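Local coordinates for protein putative 4-Hydroxy-2-oxoglutarate aldolase / 2-dehydro-3-deoxyphosphogluconate aldolase (PDB 3LM7) that is a putative aldolase of the KDGP aldolase family, probably built on a TIM-barrel-type fold, at residues Asn18-Ser23 with Ser223-Lys228; Gln32-His37 with Glu235-Leu240. One frame throughout, in Å; residues are numbered along the deposited sequence.

Contact 1: residues Asn18-Ser23 with Ser223-Lys228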
loop_
_atom_site.group_PDB
_atom_site.type_symbol
_atom_site.label_atom_id
_atom_site.label_comp_id
_atom_site.label_asym_id
_atom_site.label_seq_id
_atom_site.Cartn_x
_atom_site.Cartn_y
_atom_site.Cartn_z
ATOM N N ASN A 18 7.505 -16.018 -4.065
ATOM C CA ASN A 18 7.722 -16.463 -5.410
ATOM C C ASN A 18 8.758 -17.584 -5.449
ATOM O O ASN A 18 9.930 -17.374 -5.067
ATOM C CB ASN A 18 8.094 -15.205 -6.303
ATOM C CG ASN A 18 8.132 -15.475 -7.827
ATOM O OD1 ASN A 18 7.735 -14.567 -8.649
ATOM N ND2 ASN A 18 8.679 -16.602 -8.244
ATOM N N VAL A 19 8.369 -18.769 -5.962
ATOM C CA VAL A 19 9.286 -19.912 -5.918
ATOM C C VAL A 19 9.065 -20.613 -7.210
ATOM O O VAL A 19 8.054 -20.382 -7.880
ATOM C CB VAL A 19 8.972 -20.877 -4.645
ATOM C CG1 VAL A 19 8.979 -20.091 -3.332
ATOM C CG2 VAL A 19 7.570 -21.513 -4.791
ATOM N N LEU A 20 9.992 -21.467 -7.611
ATOM C CA LEU A 20 9.889 -22.166 -8.886
ATOM C C LEU A 20 9.179 -23.511 -8.751
ATOM O O LEU A 20 9.280 -24.154 -7.727
ATOM C CB LEU A 20 11.304 -22.447 -9.440
ATOM C CG LEU A 20 12.144 -21.203 -9.728
ATOM C CD1 LEU A 20 13.523 -21.610 -10.269
ATOM C CD2 LEU A 20 11.402 -20.141 -10.661
ATOM N N ALA A 21 8.523 -23.957 -9.809
ATOM C CA ALA A 21 7.959 -25.315 -9.820
ATOM C C ALA A 21 8.865 -26.226 -10.612
ATOM O O ALA A 21 9.346 -25.850 -11.670
ATOM C CB ALA A 21 6.525 -25.318 -10.413
ATOM N N GLY A 22 9.073 -27.448 -10.142
ATOM C CA GLY A 22 9.859 -28.384 -10.962
ATOM C C GLY A 22 8.964 -29.276 -11.822
ATOM O O GLY A 22 9.478 -30.046 -12.653
ATOM N N SER A 23 7.658 -29.196 -11.625
ATOM C CA SER A 23 6.704 -30.049 -12.373
ATOM C C SER A 23 5.294 -29.530 -12.100
ATOM O O SER A 23 5.103 -28.719 -11.185
ATOM C CB SER A 23 6.790 -31.509 -11.871
ATOM O OG SER A 23 6.226 -31.659 -10.572
ATOM N N SER A 223 17.915 -22.658 -2.688
ATOM C CA SER A 223 18.057 -23.023 -1.309
ATOM C C SER A 223 16.859 -23.902 -0.816
ATOM O O SER A 223 16.944 -24.569 0.205
ATOM C CB SER A 223 18.117 -21.751 -0.464
ATOM O OG SER A 223 16.881 -21.095 -0.601
ATOM N N ILE A 224 15.744 -23.863 -1.538
ATOM C CA ILE A 224 14.553 -24.707 -1.191
ATOM C C ILE A 224 14.191 -25.738 -2.228
ATOM O O ILE A 224 13.069 -26.276 -2.225
ATOM C CB ILE A 224 13.311 -23.840 -0.816
ATOM C CG1 ILE A 224 12.842 -22.962 -1.977
ATOM C CG2 ILE A 224 13.599 -22.996 0.480
ATOM C CD1 ILE A 224 11.539 -22.306 -1.762
ATOM N N ILE A 225 15.111 -25.982 -3.139
ATOM C CA ILE A 225 14.854 -26.905 -4.228
ATOM C C ILE A 225 15.678 -28.181 -3.968
ATOM O O ILE A 225 16.891 -28.093 -3.716
ATOM C CB ILE A 225 15.292 -26.278 -5.544
ATOM C CG1 ILE A 225 14.293 -25.199 -5.968
ATOM C CG2 ILE A 225 15.425 -27.347 -6.671
ATOM C CD1 ILE A 225 14.692 -24.394 -7.182
ATOM N N ASP A 226 15.028 -29.341 -4.091
ATOM C CA ASP A 226 15.718 -30.655 -4.008
ATOM C C ASP A 226 16.438 -30.894 -5.301
ATOM O O ASP A 226 15.786 -31.106 -6.311
ATOM C CB ASP A 226 14.670 -31.766 -3.871
ATOM C CG ASP A 226 15.297 -33.139 -3.502
ATOM O OD1 ASP A 226 16.411 -33.482 -3.957
ATOM O OD2 ASP A 226 14.645 -33.850 -2.746
ATOM N N SER A 227 17.774 -30.892 -5.293
ATOM C CA SER A 227 18.509 -30.959 -6.570
ATOM C C SER A 227 18.329 -32.340 -7.251
ATOM O O SER A 227 18.454 -32.443 -8.464
ATOM C CB SER A 227 19.983 -30.653 -6.338
ATOM O OG SER A 227 20.438 -31.482 -5.278
ATOM N N LYS A 228 17.960 -33.369 -6.474
ATOM C CA LYS A 228 17.725 -34.720 -7.038
ATOM C C LYS A 228 16.513 -34.744 -7.984
ATOM O O LYS A 228 16.542 -35.419 -9.025
ATOM C CB LYS A 228 17.534 -35.746 -5.909
ATOM C CG LYS A 228 18.584 -35.596 -4.788
ATOM C CD LYS A 228 18.982 -36.940 -4.156
ATOM C CE LYS A 228 20.189 -37.564 -4.884
ATOM N NZ LYS A 228 20.611 -38.902 -4.271
#

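Contact 2: residues Gln32-His37 with Glu235-Leu240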
loop_
_atom_site.group_PDB
_atom_site.type_symbol
_atom_site.label_atom_id
_atom_site.label_comp_id
_atom_site.label_asym_id
_atom_site.label_seq_id
_atom_site.Cartn_x
_atom_site.Cartn_y
_atom_site.Cartn_z
ATOM N N GLN A 32 -0.677 -25.358 -2.559
ATOM C CA GLN A 32 -1.303 -25.814 -1.360
ATOM C C GLN A 32 -0.537 -25.377 -0.128
ATOM O O GLN A 32 -1.125 -24.861 0.812
ATOM C CB GLN A 32 -1.392 -27.369 -1.339
ATOM C CG GLN A 32 -2.116 -27.858 -0.053
ATOM C CD GLN A 32 -2.412 -29.327 -0.065
ATOM O OE1 GLN A 32 -1.545 -30.153 -0.382
ATOM N NE2 GLN A 32 -3.626 -29.672 0.316
ATOM N N ALA A 33 0.761 -25.628 -0.114
ATOM C CA ALA A 33 1.590 -25.417 1.095
ATOM C C ALA A 33 1.644 -23.935 1.457
ATOM O O ALA A 33 1.679 -23.535 2.637
ATOM C CB ALA A 33 2.957 -25.985 0.890
ATOM N N ALA A 34 1.600 -23.091 0.430
ATOM C CA ALA A 34 1.552 -21.638 0.701
ATOM C C ALA A 34 0.160 -21.104 1.047
ATOM O O ALA A 34 0.003 -19.868 1.257
ATOM C CB ALA A 34 2.093 -20.880 -0.573
ATOM N N GLU A 35 -0.871 -21.965 1.052
ATOM C CA GLU A 35 -2.262 -21.485 1.251
ATOM C C GLU A 35 -2.612 -20.446 0.174
ATOM O O GLU A 35 -3.322 -19.481 0.457
ATOM C CB GLU A 35 -2.478 -20.897 2.661
ATOM C CG GLU A 35 -2.325 -22.063 3.714
ATOM C CD GLU A 35 -2.403 -21.658 5.146
ATOM O OE1 GLU A 35 -2.661 -20.485 5.494
ATOM O OE2 GLU A 35 -2.191 -22.576 5.945
ATOM N N GLY A 36 -2.098 -20.682 -1.040
ATOM C CA GLY A 36 -2.283 -19.768 -2.155
ATOM C C GLY A 36 -1.444 -18.481 -2.183
ATOM O O GLY A 36 -1.523 -17.772 -3.191
ATOM N N HIS A 37 -0.681 -18.171 -1.124
ATOM C CA HIS A 37 0.087 -16.894 -1.055
ATOM C C HIS A 37 1.474 -17.033 -1.742
ATOM O O HIS A 37 2.543 -16.768 -1.148
ATOM C CB HIS A 37 0.253 -16.398 0.398
ATOM C CG HIS A 37 -1.049 -16.255 1.112
ATOM N ND1 HIS A 37 -2.023 -15.354 0.723
ATOM C CD2 HIS A 37 -1.554 -16.929 2.178
ATOM C CE1 HIS A 37 -3.075 -15.480 1.524
ATOM N NE2 HIS A 37 -2.821 -16.444 2.394
ATOM N N GLU A 235 7.547 -28.545 2.080
ATOM C CA GLU A 235 7.692 -28.221 3.511
ATOM C C GLU A 235 8.530 -26.903 3.773
ATOM O O GLU A 235 8.323 -26.182 4.793
ATOM C CB GLU A 235 8.275 -29.407 4.291
ATOM C CG GLU A 235 9.715 -29.857 3.870
ATOM C CD GLU A 235 9.793 -30.797 2.618
ATOM O OE1 GLU A 235 8.846 -30.849 1.747
ATOM O OE2 GLU A 235 10.876 -31.460 2.473
ATOM N N ASP A 236 9.438 -26.603 2.838
ATOM C CA ASP A 236 10.193 -25.329 2.888
ATOM C C ASP A 236 9.239 -24.133 2.596
ATOM O O ASP A 236 9.396 -23.046 3.115
ATOM C CB ASP A 236 11.378 -25.342 1.915
ATOM C CG ASP A 236 12.542 -26.256 2.379
ATOM O OD1 ASP A 236 12.410 -26.913 3.433
ATOM O OD2 ASP A 236 13.556 -26.321 1.656
ATOM N N VAL A 237 8.265 -24.353 1.733
ATOM C CA VAL A 237 7.291 -23.321 1.448
ATOM C C VAL A 237 6.432 -23.104 2.693
ATOM O O VAL A 237 6.110 -21.966 3.080
ATOM C CB VAL A 237 6.447 -23.734 0.181
ATOM C CG1 VAL A 237 5.239 -22.859 0.007
ATOM C CG2 VAL A 237 7.308 -23.690 -1.050
ATOM N N LYS A 238 6.024 -24.188 3.346
ATOM C CA LYS A 238 5.273 -23.990 4.636
ATOM C C LYS A 238 6.092 -23.190 5.689
ATOM O O LYS A 238 5.520 -22.339 6.407
ATOM C CB LYS A 238 4.799 -25.342 5.172
ATOM C CG LYS A 238 3.632 -25.230 6.101
ATOM C CD LYS A 238 4.102 -25.253 7.478
ATOM C CE LYS A 238 2.899 -25.419 8.440
ATOM N NZ LYS A 238 3.511 -25.428 9.822
ATOM N N THR A 239 7.398 -23.472 5.807
ATOM C CA THR A 239 8.256 -22.799 6.782
ATOM C C THR A 239 8.289 -21.281 6.425
ATOM O O THR A 239 8.227 -20.392 7.299
ATOM C CB THR A 239 9.720 -23.375 6.731
ATOM O OG1 THR A 239 9.689 -24.749 7.129
ATOM C CG2 THR A 239 10.671 -22.630 7.641
ATOM N N LEU A 240 8.397 -20.994 5.127
ATOM C CA LEU A 240 8.308 -19.586 4.669
ATOM C C LEU A 240 6.982 -18.924 4.997
ATOM O O LEU A 240 6.944 -17.829 5.582
ATOM C CB LEU A 240 8.576 -19.496 3.156
ATOM C CG LEU A 240 10.009 -19.883 2.820
ATOM C CD1 LEU A 240 10.156 -20.177 1.257
ATOM C CD2 LEU A 240 11.095 -18.882 3.312
#

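Contact 1: residues Asn18-Ser23 with Ser223-Lys228
V19 and L20, at the end of strand 17-20, face I224 and I225, with the two backbones well separated: the CA atoms of V19 and I224 are 8.5 Å apart and those of L20 and I225 8.3 Å. That gap is bridged by aliphatic side chains. V19 points toward the other segment and meets I224 at about a right angle, V19 CG1 lying 3.7 Å from I224 CD1. The isoleucine gets there through an extended chain, with CD1 anti to CA (chi2 170°), and the same I224 CD1 lies 4.1 Å from V19 CB. Strand 17-20 is the first strand of the parallel sheet of this TIM-barrel-type fold and pairs with strand 38-43, while I225 lies on the short, weakly bonded strand 225-226, antiparallel to 231-232. Farther along, L20 and I225 meet more loosely through their terminal methyls, CD1 of L20 being 4.3 Å from CD1 of I225. T232, on the partner hairpin strand, touches both isoleucines and hydrogen-bonds through OG1 to the carbonyl O of L20. Beyond the touching residues, D226 forms an Asx turn, in which its OD1 accepts a hydrogen bond from the backbone N of K228 at 3.0 Å.

Contact 2: residues Gln32-His37 with Glu235-Leu240
A33, V237 and K238 have the most surface buried here, and V237 is the side chain that reaches across, to A33 and to its neighbour A34. Its CG1 methyl stands anti to the backbone N (chi1 168°), which carries it to the end of helix 24-33. There it lies 4.0 Å from A33 CB and 3.8 Å from A34 CB, and the same CG1 sits 3.7 Å from the backbone N of A34. With only methyls on the alanine side, the backbones come close: the CA atoms of A33 and K238 are 5.3 Å apart, and A33 O approaches K238 CA at 4.1 Å. K238 thus takes part through its backbone and the root of its side chain; the chain then leads away, and its NZ forms a salt bridge with D242 in its own helix. Just beyond the alanines, a Schellman motif closes helix 24-33, with E35 at positive phi and its N bonded to Q32 O at 2.9 Å. A type I' turn from A34 to H37 then redirects the chain into strand 38-43. Helix 234-247 runs past this corner, where E35 makes a salt bridge with K245, and both E35 and H37 touch L241.

How the contacts relate
The centres of contact 1 and contact 2 are about 13 Å apart, on the same side of the chain's centre. Their segments alternate along the chain: 18-23 comes first, then 32-37, and after nearly two hundred residues 223-228, then 235-240. Strand 17-20 and helix 24-33 are consecutive elements, as are the hairpin 225-226/231-232 and helix 234-247, so each contact joins the first strand-helix unit to the C-terminal region: one at the strand, one at the helix. The two also touch directly, I224 CD1 lying 3.9 Å from L240 CD1. Together they join the start and end of the chain where strand 17-20 meets the C-terminal region, as is expected where a barrel closes.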